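Long-range contacts in aldehyde dehydrogenase (Trypanosoma brucei, PDB 5MYP), which probably catalyses the NAD+-dependent oxidation of aldehydes to carboxylic acids, as a glycosomal member of the aldehyde dehydrogenase family: residues Asn33-Arg39 with Leu142-Asn146; His62-His68 with Glu309-Arg315; Leu383-Asn387 with Ser410-Ser414. All coordinates share one frame; numbering follows the deposited sequence. Where two conformers were deposited one is given.

The three contacts are spread widely through the fold, their centres 35 to 41 Å apart, and none touches another. Contacts 1 and 2 cross along the chain: the consecutive helices 36-52 and 54-65 carry their first segments, while 142-146 and then 309-315 supply the second ones. Contact 3 follows in series, on the opposite side of the chain's centre from contact 1. Contact 1 ties the N-terminal helices to the helix leading into the sheet that contains 147-151, contact 2 joins them to the loop before helix 319-328, and contact 3 packs against the sheet containing 229-232 and 395-398. Contacts 1 and 3 also meet across the dimer, where R34 bonds S410 O of the other subunit.

Contact 1 (Asn33-Arg39 with Leu142-Asn146); sequences NRDLKKR and LAAGN
The guanidinium of R39 lies between the backbone of A144-G145 on one face, with G145 CA 3.3 Å above the plane and toward the rim, and CD1 of L36 near the centre of the opposite face. At its edge NH1 reaches A143 O, which lies 17° out of that plane, and the NH1 to A143 O bond of 3.1 Å is fairly straight. The carbonyl belongs to the C-terminal end of helix 132-143, closed by a Schellman motif in which G145 takes the positive phi. This turn leads directly into strand 147-151. The other edge of R39 turns back on its own segment: NH2 donates to R34 O at 2.9 Å, on a lone pair in the carbonyl plane, with weak bonds from NE to the carbonyls of N33 and R34. The cation thus gathers carbonyls from both segments and fixes the turn just before helix 36-52. That helix begins with D35 as N-cap, whose OD1 accepts from K37 N at 2.9 Å through its anti lone pair. Beside the arginine, N33 points its amide at the same helix end, with CG anti to the backbone N (chi1 -160°). Both hydrogens of ND2 are used, toward the carbonyls of L142 and N146. L142 O also receives the N-H of G145, so the side chain and the Schellman turn share one acceptor. The N33 ND2 to L142 O bond, 2.9 Å, lies in the carbonyl plane on a lone pair; N33 ND2 meets N146 O, at 2.8 Å, from 25° out of the carbonyl plane.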
loop_
_atom_site.group_PDB
_atom_site.type_symbol
_atom_site.label_atom_id
_atom_site.label_comp_id
_atom_site.label_asym_id
_atom_site.label_seq_id
_atom_site.Cartn_x
_atom_site.Cartn_y
_atom_site.Cartn_z
ATOM N N ASN A 33 1.088 -18.041 15.845
ATOM C CA ASN A 33 -0.113 -17.196 15.854
ATOM C C ASN A 33 -1.024 -17.450 14.642
ATOM O O ASN A 33 -1.765 -16.562 14.215
ATOM C CB ASN A 33 0.307 -15.720 15.917
ATOM C CG ASN A 33 -0.807 -14.806 16.406
ATOM O OD1 ASN A 33 -1.596 -15.184 17.269
ATOM N ND2 ASN A 33 -0.867 -13.592 15.861
ATOM N N ARG A 34 -1.000 -18.673 14.117
ATOM C CA ARG A 34 -1.755 -19.020 12.914
ATOM C C ARG A 34 -3.221 -19.306 13.220
ATOM O O ARG A 34 -4.110 -18.677 12.637
ATOM C CB ARG A 34 -1.111 -20.227 12.226
ATOM C CG ARG A 34 -1.755 -20.654 10.912
ATOM C CD ARG A 34 -1.090 -21.916 10.404
ATOM N NE ARG A 34 -1.910 -22.620 9.426
ATOM C CZ ARG A 34 -1.941 -22.369 8.118
ATOM N NH1 ARG A 34 -1.194 -21.411 7.567
ATOM N NH2 ARG A 34 -2.736 -23.095 7.345
ATOM N N ASP A 35 -3.467 -20.253 14.123
ATOM C CA ASP A 35 -4.826 -20.663 14.470
ATOM C C ASP A 35 -5.576 -19.526 15.159
ATOM O O ASP A 35 -5.004 -18.806 15.984
ATOM C CB ASP A 35 -4.803 -21.898 15.378
ATOM C CG ASP A 35 -6.149 -22.596 15.456
ATOM O OD1 ASP A 35 -7.135 -21.970 15.902
ATOM O OD2 ASP A 35 -6.225 -23.786 15.079
ATOM N N LEU A 36 -6.851 -19.369 14.807
ATOM C CA LEU A 36 -7.703 -18.307 15.373
ATOM C C LEU A 36 -7.810 -18.379 16.902
ATOM O O LEU A 36 -7.857 -17.343 17.564
ATOM C CB LEU A 36 -9.106 -18.331 14.743
ATOM C CG LEU A 36 -9.306 -17.515 13.455
ATOM C CD1 LEU A 36 -8.141 -17.598 12.478
ATOM C CD2 LEU A 36 -10.600 -17.917 12.761
ATOM N N LYS A 37 -7.818 -19.598 17.442
ATOM C CA LYS A 37 -7.802 -19.811 18.893
ATOM C C LYS A 37 -6.610 -19.112 19.558
ATOM O O LYS A 37 -6.775 -18.447 20.583
ATOM C CB LYS A 37 -7.778 -21.310 19.233
ATOM C CG LYS A 37 -8.044 -21.629 20.709
ATOM C CD LYS A 37 -7.234 -22.806 21.260
ATOM C CE LYS A 37 -7.324 -24.065 20.412
ATOM N NZ LYS A 37 -8.718 -24.420 20.019
ATOM N N LYS A 38 -5.422 -19.265 18.971
ATOM C CA LYS A 38 -4.213 -18.610 19.469
ATOM C C LYS A 38 -4.300 -17.081 19.360
ATOM O O LYS A 38 -3.899 -16.369 20.279
ATOM C CB LYS A 38 -2.984 -19.120 18.708
ATOM C CG LYS A 38 -2.787 -20.628 18.749
ATOM C CD LYS A 38 -2.266 -21.092 20.099
ATOM C CE LYS A 38 -1.489 -22.393 19.971
ATOM N NZ LYS A 38 -0.742 -22.722 21.215
ATOM N N ARG A 39 -4.831 -16.588 18.240
ATOM C CA ARG A 39 -4.963 -15.141 18.012
ATOM C C ARG A 39 -5.917 -14.494 19.012
ATOM O O ARG A 39 -5.615 -13.432 19.552
ATOM C CB ARG A 39 -5.446 -14.843 16.591
ATOM C CG ARG A 39 -4.504 -15.284 15.489
ATOM C CD ARG A 39 -5.003 -14.816 14.136
ATOM N NE ARG A 39 -4.608 -15.704 13.041
ATOM C CZ ARG A 39 -4.952 -15.526 11.766
ATOM N NH1 ARG A 39 -5.680 -14.474 11.391
ATOM N NH2 ARG A 39 -4.553 -16.399 10.848
ATOM N N LEU A 142 -1.457 -8.715 15.155
ATOM C CA LEU A 142 -1.670 -10.019 15.781
ATOM C C LEU A 142 -3.018 -10.640 15.391
ATOM O O LEU A 142 -3.120 -11.863 15.254
ATOM C CB LEU A 142 -1.546 -9.908 17.302
ATOM C CG LEU A 142 -0.167 -9.460 17.810
ATOM C CD1 LEU A 142 -0.207 -9.104 19.284
ATOM C CD2 LEU A 142 0.898 -10.518 17.535
ATOM N N ALA A 143 -4.036 -9.801 15.191
ATOM C CA ALA A 143 -5.341 -10.261 14.685
ATOM C C ALA A 143 -5.234 -10.920 13.303
ATOM O O ALA A 143 -5.973 -11.869 13.006
ATOM C CB ALA A 143 -6.332 -9.103 14.641
ATOM N N ALA A 144 -4.299 -10.423 12.487
ATOM C CA ALA A 144 -4.034 -10.949 11.145
ATOM C C ALA A 144 -3.093 -12.165 11.105
ATOM O O ALA A 144 -2.745 -12.630 10.024
ATOM C CB ALA A 144 -3.481 -9.836 10.255
ATOM N N GLY A 145 -2.687 -12.680 12.265
ATOM C CA GLY A 145 -1.890 -13.905 12.346
ATOM C C GLY A 145 -0.392 -13.719 12.163
ATOM O O GLY A 145 0.325 -14.679 11.881
ATOM N N ASN A 146 0.084 -12.488 12.329
ATOM C CA ASN A 146 1.512 -12.188 12.274
ATOM C C ASN A 146 2.107 -12.316 13.667
ATOM O O ASN A 146 1.380 -12.370 14.665
ATOM C CB ASN A 146 1.727 -10.762 11.768
ATOM C CG ASN A 146 1.107 -10.534 10.408
ATOM O OD1 ASN A 146 1.558 -11.087 9.400
ATOM N ND2 ASN A 146 0.055 -9.725 10.373
#

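Contact 2 (His62-His68 with Glu309-Arg315); sequences HRDRRRH and EESDYPR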
loop_
_atom_site.group_PDB
_atom_site.type_symbol
_atom_site.label_atom_id
_atom_site.label_comp_id
_atom_site.label_asym_id
_atom_site.label_seq_id
_atom_site.Cartn_x
_atom_site.Cartn_y
_atom_site.Cartn_z
ATOM N N HIS A 62 1.131 9.995 32.725
ATOM C CA HIS A 62 1.186 11.259 33.462
ATOM C C HIS A 62 2.628 11.717 33.725
ATOM O O HIS A 62 2.930 12.904 33.610
ATOM C CB HIS A 62 0.434 11.162 34.789
ATOM C CG HIS A 62 0.509 12.413 35.599
ATOM N ND1 HIS A 62 -0.369 13.459 35.419
ATOM C CD2 HIS A 62 1.388 12.812 36.548
ATOM C CE1 HIS A 62 -0.049 14.438 36.241
ATOM N NE2 HIS A 62 1.012 14.073 36.937
ATOM N N ARG A 63 3.503 10.786 34.095
ATOM C CA ARG A 63 4.912 11.110 34.314
ATOM C C ARG A 63 5.579 11.623 33.029
ATOM O O ARG A 63 6.309 12.611 33.059
ATOM C CB ARG A 63 5.665 9.892 34.857
ATOM C CG ARG A 63 7.049 10.190 35.402
ATOM C CD ARG A 63 7.625 8.948 36.067
ATOM N NE ARG A 63 9.012 9.130 36.491
ATOM C CZ ARG A 63 9.769 8.179 37.040
ATOM N NH1 ARG A 63 11.025 8.456 37.389
ATOM N NH2 ARG A 63 9.287 6.951 37.244
ATOM N N ASP A 64 5.300 10.958 31.908
ATOM C CA ASP A 64 5.857 11.349 30.605
ATOM C C ASP A 64 5.272 12.642 30.028
ATOM O O ASP A 64 6.024 13.506 29.579
ATOM C CB ASP A 64 5.660 10.228 29.567
ATOM C CG ASP A 64 6.502 8.990 29.852
ATOM O OD1 ASP A 64 7.601 9.102 30.436
ATOM O OD2 ASP A 64 6.066 7.888 29.465
ATOM N N ARG A 65 3.942 12.757 30.044
ATOM C CA ARG A 65 3.220 13.829 29.335
ATOM C C ARG A 65 2.601 14.913 30.228
ATOM O O ARG A 65 2.196 15.961 29.718
ATOM C CB ARG A 65 2.106 13.214 28.485
ATOM C CG ARG A 65 2.583 12.215 27.438
ATOM C CD ARG A 65 3.020 12.895 26.147
ATOM N NE ARG A 65 4.103 13.848 26.358
ATOM C CZ ARG A 65 3.925 15.159 26.475
ATOM N NH1 ARG A 65 4.958 15.945 26.681
ATOM N NH2 ARG A 65 2.714 15.685 26.396
ATOM N N ARG A 66 2.544 14.673 31.540
ATOM C CA ARG A 66 1.710 15.475 32.472
ATOM C C ARG A 66 0.237 15.537 32.028
ATOM O O ARG A 66 -0.463 16.535 32.251
ATOM C CB ARG A 66 2.286 16.876 32.710
ATOM C CG ARG A 66 1.844 17.495 34.037
ATOM C CD ARG A 66 2.563 18.797 34.317
ATOM N NE ARG A 66 2.241 19.813 33.314
ATOM C CZ ARG A 66 3.028 20.825 32.944
ATOM N NH1 ARG A 66 4.236 21.001 33.475
ATOM N NH2 ARG A 66 2.596 21.672 32.015
ATOM N N ARG A 67 -0.218 14.454 31.400
ATOM C CA ARG A 67 -1.578 14.338 30.911
ATOM C C ARG A 67 -2.431 13.771 32.044
ATOM O O ARG A 67 -2.019 12.822 32.721
ATOM C CB ARG A 67 -1.588 13.431 29.677
ATOM C CG ARG A 67 -2.936 13.283 29.002
ATOM C CD ARG A 67 -2.842 13.386 27.482
ATOM N NE ARG A 67 -1.736 12.651 26.863
ATOM C CZ ARG A 67 -1.692 11.333 26.712
ATOM N NH1 ARG A 67 -2.673 10.575 27.175
ATOM N NH2 ARG A 67 -0.652 10.770 26.114
ATOM N N HIS A 68 -3.603 14.369 32.264
ATOM C CA HIS A 68 -4.515 13.943 33.338
ATOM C C HIS A 68 -5.068 12.545 33.047
ATOM O O HIS A 68 -5.289 12.194 31.885
ATOM C CB HIS A 68 -5.668 14.946 33.485
ATOM C CG HIS A 68 -6.447 14.803 34.758
ATOM N ND1 HIS A 68 -7.452 13.873 34.919
ATOM C CD2 HIS A 68 -6.388 15.495 35.920
ATOM C CE1 HIS A 68 -7.964 13.983 36.132
ATOM N NE2 HIS A 68 -7.339 14.963 36.759
ATOM N N GLU A 309 3.427 21.787 37.812
ATOM C CA GLU A 309 3.676 20.345 37.644
ATOM C C GLU A 309 2.550 19.478 38.218
ATOM O O GLU A 309 2.369 18.340 37.774
ATOM C CB GLU A 309 5.040 19.931 38.219
ATOM C CG GLU A 309 6.244 20.544 37.486
ATOM C CD GLU A 309 6.566 19.919 36.132
ATOM O OE1 GLU A 309 5.744 19.163 35.579
ATOM O OE2 GLU A 309 7.665 20.190 35.607
ATOM N N GLU A 310 1.792 20.021 39.181
ATOM C CA GLU A 310 0.575 19.374 39.709
ATOM C C GLU A 310 -0.712 19.707 38.929
ATOM O O GLU A 310 -1.783 19.204 39.274
ATOM C CB GLU A 310 0.378 19.745 41.189
ATOM C CG GLU A 310 1.415 19.142 42.129
ATOM C CD GLU A 310 1.318 19.677 43.555
ATOM O OE1 GLU A 310 0.373 20.438 43.873
ATOM O OE2 GLU A 310 2.200 19.336 44.369
ATOM N N SER A 311 -0.611 20.511 37.868
ATOM C CA SER A 311 -1.785 20.960 37.113
ATOM C C SER A 311 -2.358 19.864 36.208
ATOM O O SER A 311 -1.749 18.805 36.015
ATOM C CB SER A 311 -1.438 22.192 36.271
ATOM O OG SER A 311 -0.666 21.852 35.131
ATOM N N ASP A 312 -3.531 20.151 35.648
ATOM C CA ASP A 312 -4.219 19.245 34.722
ATOM C C ASP A 312 -3.845 19.481 33.252
ATOM O O ASP A 312 -4.455 18.879 32.359
ATOM C CB ASP A 312 -5.737 19.406 34.872
ATOM C CG ASP A 312 -6.235 19.101 36.279
ATOM O OD1 ASP A 312 -5.465 18.569 37.106
ATOM O OD2 ASP A 312 -7.415 19.397 36.555
ATOM N N TYR A 313 -2.857 20.346 33.001
ATOM C CA TYR A 313 -2.501 20.766 31.649
ATOM C C TYR A 313 -1.171 20.130 31.219
ATOM O O TYR A 313 -0.174 20.262 31.932
ATOM C CB TYR A 313 -2.409 22.287 31.584
ATOM C CG TYR A 313 -2.173 22.803 30.187
ATOM C CD1 TYR A 313 -3.176 22.748 29.223
ATOM C CD2 TYR A 313 -0.943 23.331 29.821
ATOM C CE1 TYR A 313 -2.964 23.230 27.939
ATOM C CE2 TYR A 313 -0.717 23.809 28.545
ATOM C CZ TYR A 313 -1.728 23.754 27.603
ATOM O OH TYR A 313 -1.507 24.224 26.332
ATOM N N PRO A 314 -1.147 19.443 30.053
ATOM C CA PRO A 314 0.070 18.720 29.651
ATOM C C PRO A 314 1.283 19.588 29.328
ATOM O O PRO A 314 1.162 20.786 29.072
ATOM C CB PRO A 314 -0.374 17.940 28.407
ATOM C CG PRO A 314 -1.846 17.828 28.546
ATOM C CD PRO A 314 -2.271 19.121 29.158
ATOM N N ARG A 315 2.438 18.937 29.338
ATOM C CA ARG A 315 3.729 19.572 29.170
ATOM C C ARG A 315 4.167 19.481 27.703
ATOM O O ARG A 315 3.792 18.538 26.995
ATOM C CB ARG A 315 4.739 18.878 30.109
ATOM C CG ARG A 315 5.385 17.582 29.633
ATOM C CD ARG A 315 6.737 17.378 30.302
ATOM N NE ARG A 315 6.642 17.489 31.756
ATOM C CZ ARG A 315 6.225 16.527 32.587
ATOM N NH1 ARG A 315 5.782 15.349 32.140
ATOM N NH2 ARG A 315 6.183 16.766 33.893
HETATM O O HOH W 1 4.428 14.565 35.078
HETATM O O HOH W 2 -2.080 16.458 34.492
HETATM O O HOH W 3 -4.352 16.585 30.786
#
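The carboxylate oxygen OE1 of E309 is gripped by two arginines that reach it from opposite faces of its plane, a salt-bridge network sharing one anion. NH1 of R66 comes from well above that plane, at 3.2 Å from E309 OE1, whereas R315 NH2 approaches on the syn side at 3.0 Å from the same OE1. A bend at chi3 (64°) turns the R66 guanidinium to E309 and to the carbonyl of Y313, held side-on by NE and NH2, with NE to Y313 O 2.8 Å and nearly along the C=O axis. Over the centre of one face of this guanidinium lies R315 CB. R65, whose side chain is about 12 Å from that of C259, the predicted active-site cysteine, grips R315 O end-on with NH1 (2.9 Å) and NH2, R315 O lying in the plane of the R65 guanidinium. A nearly straight backbone bond joins R315 N to R65 O, 3.0 Å. R66, the first residue past helix 54-65, has positive phi; beyond it H68 caps helix 69-95 and stacks on Y477 of the second subunit. The loop after helix 304-309 is thereby bound to the junction of helices 54-65 and 69-95, while T344 O, just before strand 346-353, and T346 OG1, in it, accept further bonds from R66.

Contact 3 (Leu383-Asn387 with Ser410-Ser414); sequences LKIIN and SRTSS
L383 and R411 cross at a slant: both methyls of the leucine bear on the first aliphatic carbon of the arginine, L383 CD2 at 3.6 Å from R411 CB and CD1 almost as near. R411 has a bend at chi2 (-76°), and its long chain leads away from this contact to form a salt bridge with D31 of the second subunit. T412 offers its methyl to the same helix. CG2, anti to the carbonyl carbon, meets L383 CD2 at 3.8 Å and, from another direction, I386 CG2 at 4.0 Å, so a single methyl bridges two residues about one helical turn apart (i and i+3) on helix 379-387. Its hydroxyl takes the other branch, bonding to V408 O and to R457 of the second subunit. N387 stands at about a right angle to T412, its amide reaching across to the backbone. ND2 donates to R411 O at 3.0 Å, approaching almost straight in line with the carbonyl, with R411 O 17° out of the amide plane of N387. A water donates to N387 OD1 at 2.7 Å and accepts from the N-H of S413, so ND2 directly and OD1 through the water reach the backbone at R411 and S413. On the inner side I386 rests on P229 and V231 of strand 229-232 and on Y264 of strand 264-268, and T412 packs on L395 of strand 395-398. The arrangement belongs to the alpha/beta catalytic domain of aldehyde dehydrogenases, in which helices 379-387 and 402-411 flank a largely parallel sheet; segment 410-414 is itself part of the interface with the second subunit.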
loop_
_atom_site.group_PDB
_atom_site.type_symbol
_atom_site.label_atom_id
_atom_site.label_comp_id
_atom_site.label_asym_id
_atom_site.label_seq_id
_atom_site.Cartn_x
_atom_site.Cartn_y
_atom_site.Cartn_z
ATOM N N LEU A 383 -8.784 27.798 -0.705
ATOM C CA LEU A 383 -8.043 26.817 -1.498
ATOM C C LEU A 383 -6.575 27.205 -1.703
ATOM O O LEU A 383 -5.714 26.333 -1.703
ATOM C CB LEU A 383 -8.738 26.554 -2.843
ATOM C CG LEU A 383 -10.174 26.004 -2.780
ATOM C CD1 LEU A 383 -10.726 25.759 -4.179
ATOM C CD2 LEU A 383 -10.271 24.736 -1.944
ATOM N N LYS A 384 -6.300 28.499 -1.866
ATOM C CA LYS A 384 -4.926 28.998 -1.987
ATOM C C LYS A 384 -4.093 28.726 -0.733
ATOM O O LYS A 384 -2.915 28.379 -0.832
ATOM C CB LYS A 384 -4.925 30.498 -2.289
ATOM C CG LYS A 384 -3.542 31.124 -2.381
ATOM C CD LYS A 384 -3.554 32.339 -3.299
ATOM C CE LYS A 384 -2.469 33.337 -2.923
ATOM N NZ LYS A 384 -1.142 32.687 -2.748
ATOM N N ILE A 385 -4.710 28.887 0.436
ATOM C CA ILE A 385 -4.049 28.609 1.719
ATOM C C ILE A 385 -3.804 27.103 1.881
ATOM O O ILE A 385 -2.678 26.687 2.150
ATOM C CB ILE A 385 -4.877 29.159 2.910
ATOM C CG1 ILE A 385 -4.907 30.697 2.872
ATOM C CG2 ILE A 385 -4.321 28.679 4.255
ATOM C CD1 ILE A 385 -6.073 31.307 3.622
ATOM N N ILE A 386 -4.852 26.305 1.692
ATOM C CA ILE A 386 -4.794 24.861 1.967
ATOM C C ILE A 386 -4.024 24.080 0.886
ATOM O O ILE A 386 -3.164 23.258 1.216
ATOM C CB ILE A 386 -6.212 24.268 2.181
ATOM C CG1 ILE A 386 -6.868 24.922 3.409
ATOM C CG2 ILE A 386 -6.155 22.747 2.347
ATOM C CD1 ILE A 386 -8.329 24.570 3.614
ATOM N N ASN A 387 -4.326 24.337 -0.386
ATOM C CA ASN A 387 -3.728 23.570 -1.497
ATOM C C ASN A 387 -2.278 23.950 -1.830
ATOM O O ASN A 387 -1.615 23.215 -2.555
ATOM C CB ASN A 387 -4.599 23.639 -2.761
ATOM C CG ASN A 387 -5.991 23.065 -2.546
ATOM O OD1 ASN A 387 -6.263 22.416 -1.536
ATOM N ND2 ASN A 387 -6.876 23.297 -3.500
ATOM N N SER A 410 -14.507 18.572 -2.050
ATOM C CA SER A 410 -14.184 18.175 -3.415
ATOM C C SER A 410 -12.925 18.854 -3.980
ATOM O O SER A 410 -12.333 18.337 -4.926
ATOM C CB SER A 410 -15.394 18.416 -4.328
ATOM O OG SER A 410 -15.662 19.795 -4.469
ATOM N N ARG A 411 -12.517 19.987 -3.404
ATOM C CA ARG A 411 -11.365 20.760 -3.898
ATOM C C ARG A 411 -10.116 20.697 -3.000
ATOM O O ARG A 411 -9.130 21.390 -3.272
ATOM C CB ARG A 411 -11.784 22.223 -4.099
ATOM C CG ARG A 411 -12.869 22.434 -5.142
ATOM C CD ARG A 411 -12.329 22.307 -6.553
ATOM N NE ARG A 411 -13.392 22.352 -7.560
ATOM C CZ ARG A 411 -13.196 22.320 -8.881
ATOM N NH1 ARG A 411 -11.967 22.246 -9.391
ATOM N NH2 ARG A 411 -14.241 22.365 -9.705
ATOM N N THR A 412 -10.152 19.875 -1.948
ATOM C CA THR A 412 -8.999 19.660 -1.065
ATOM C C THR A 412 -8.685 18.175 -0.924
ATOM O O THR A 412 -9.535 17.321 -1.195
ATOM C CB THR A 412 -9.256 20.224 0.344
ATOM O OG1 THR A 412 -10.418 19.605 0.913
ATOM C CG2 THR A 412 -9.446 21.735 0.298
ATOM N N SER A 413 -7.461 17.882 -0.488
ATOM C CA SER A 413 -7.039 16.520 -0.170
ATOM C C SER A 413 -6.464 16.463 1.244
ATOM O O SER A 413 -5.665 17.313 1.636
ATOM C CB SER A 413 -6.015 16.021 -1.181
ATOM O OG SER A 413 -5.615 14.702 -0.866
ATOM N N SER A 414 -6.891 15.457 2.002
ATOM C CA SER A 414 -6.455 15.271 3.380
ATOM C C SER A 414 -6.667 13.820 3.769
ATOM O O SER A 414 -7.380 13.102 3.080
ATOM C CB SER A 414 -7.244 16.179 4.320
ATOM O OG SER A 414 -8.639 15.942 4.197
HETATM O O HOH W 4 -5.417 20.073 -0.598
#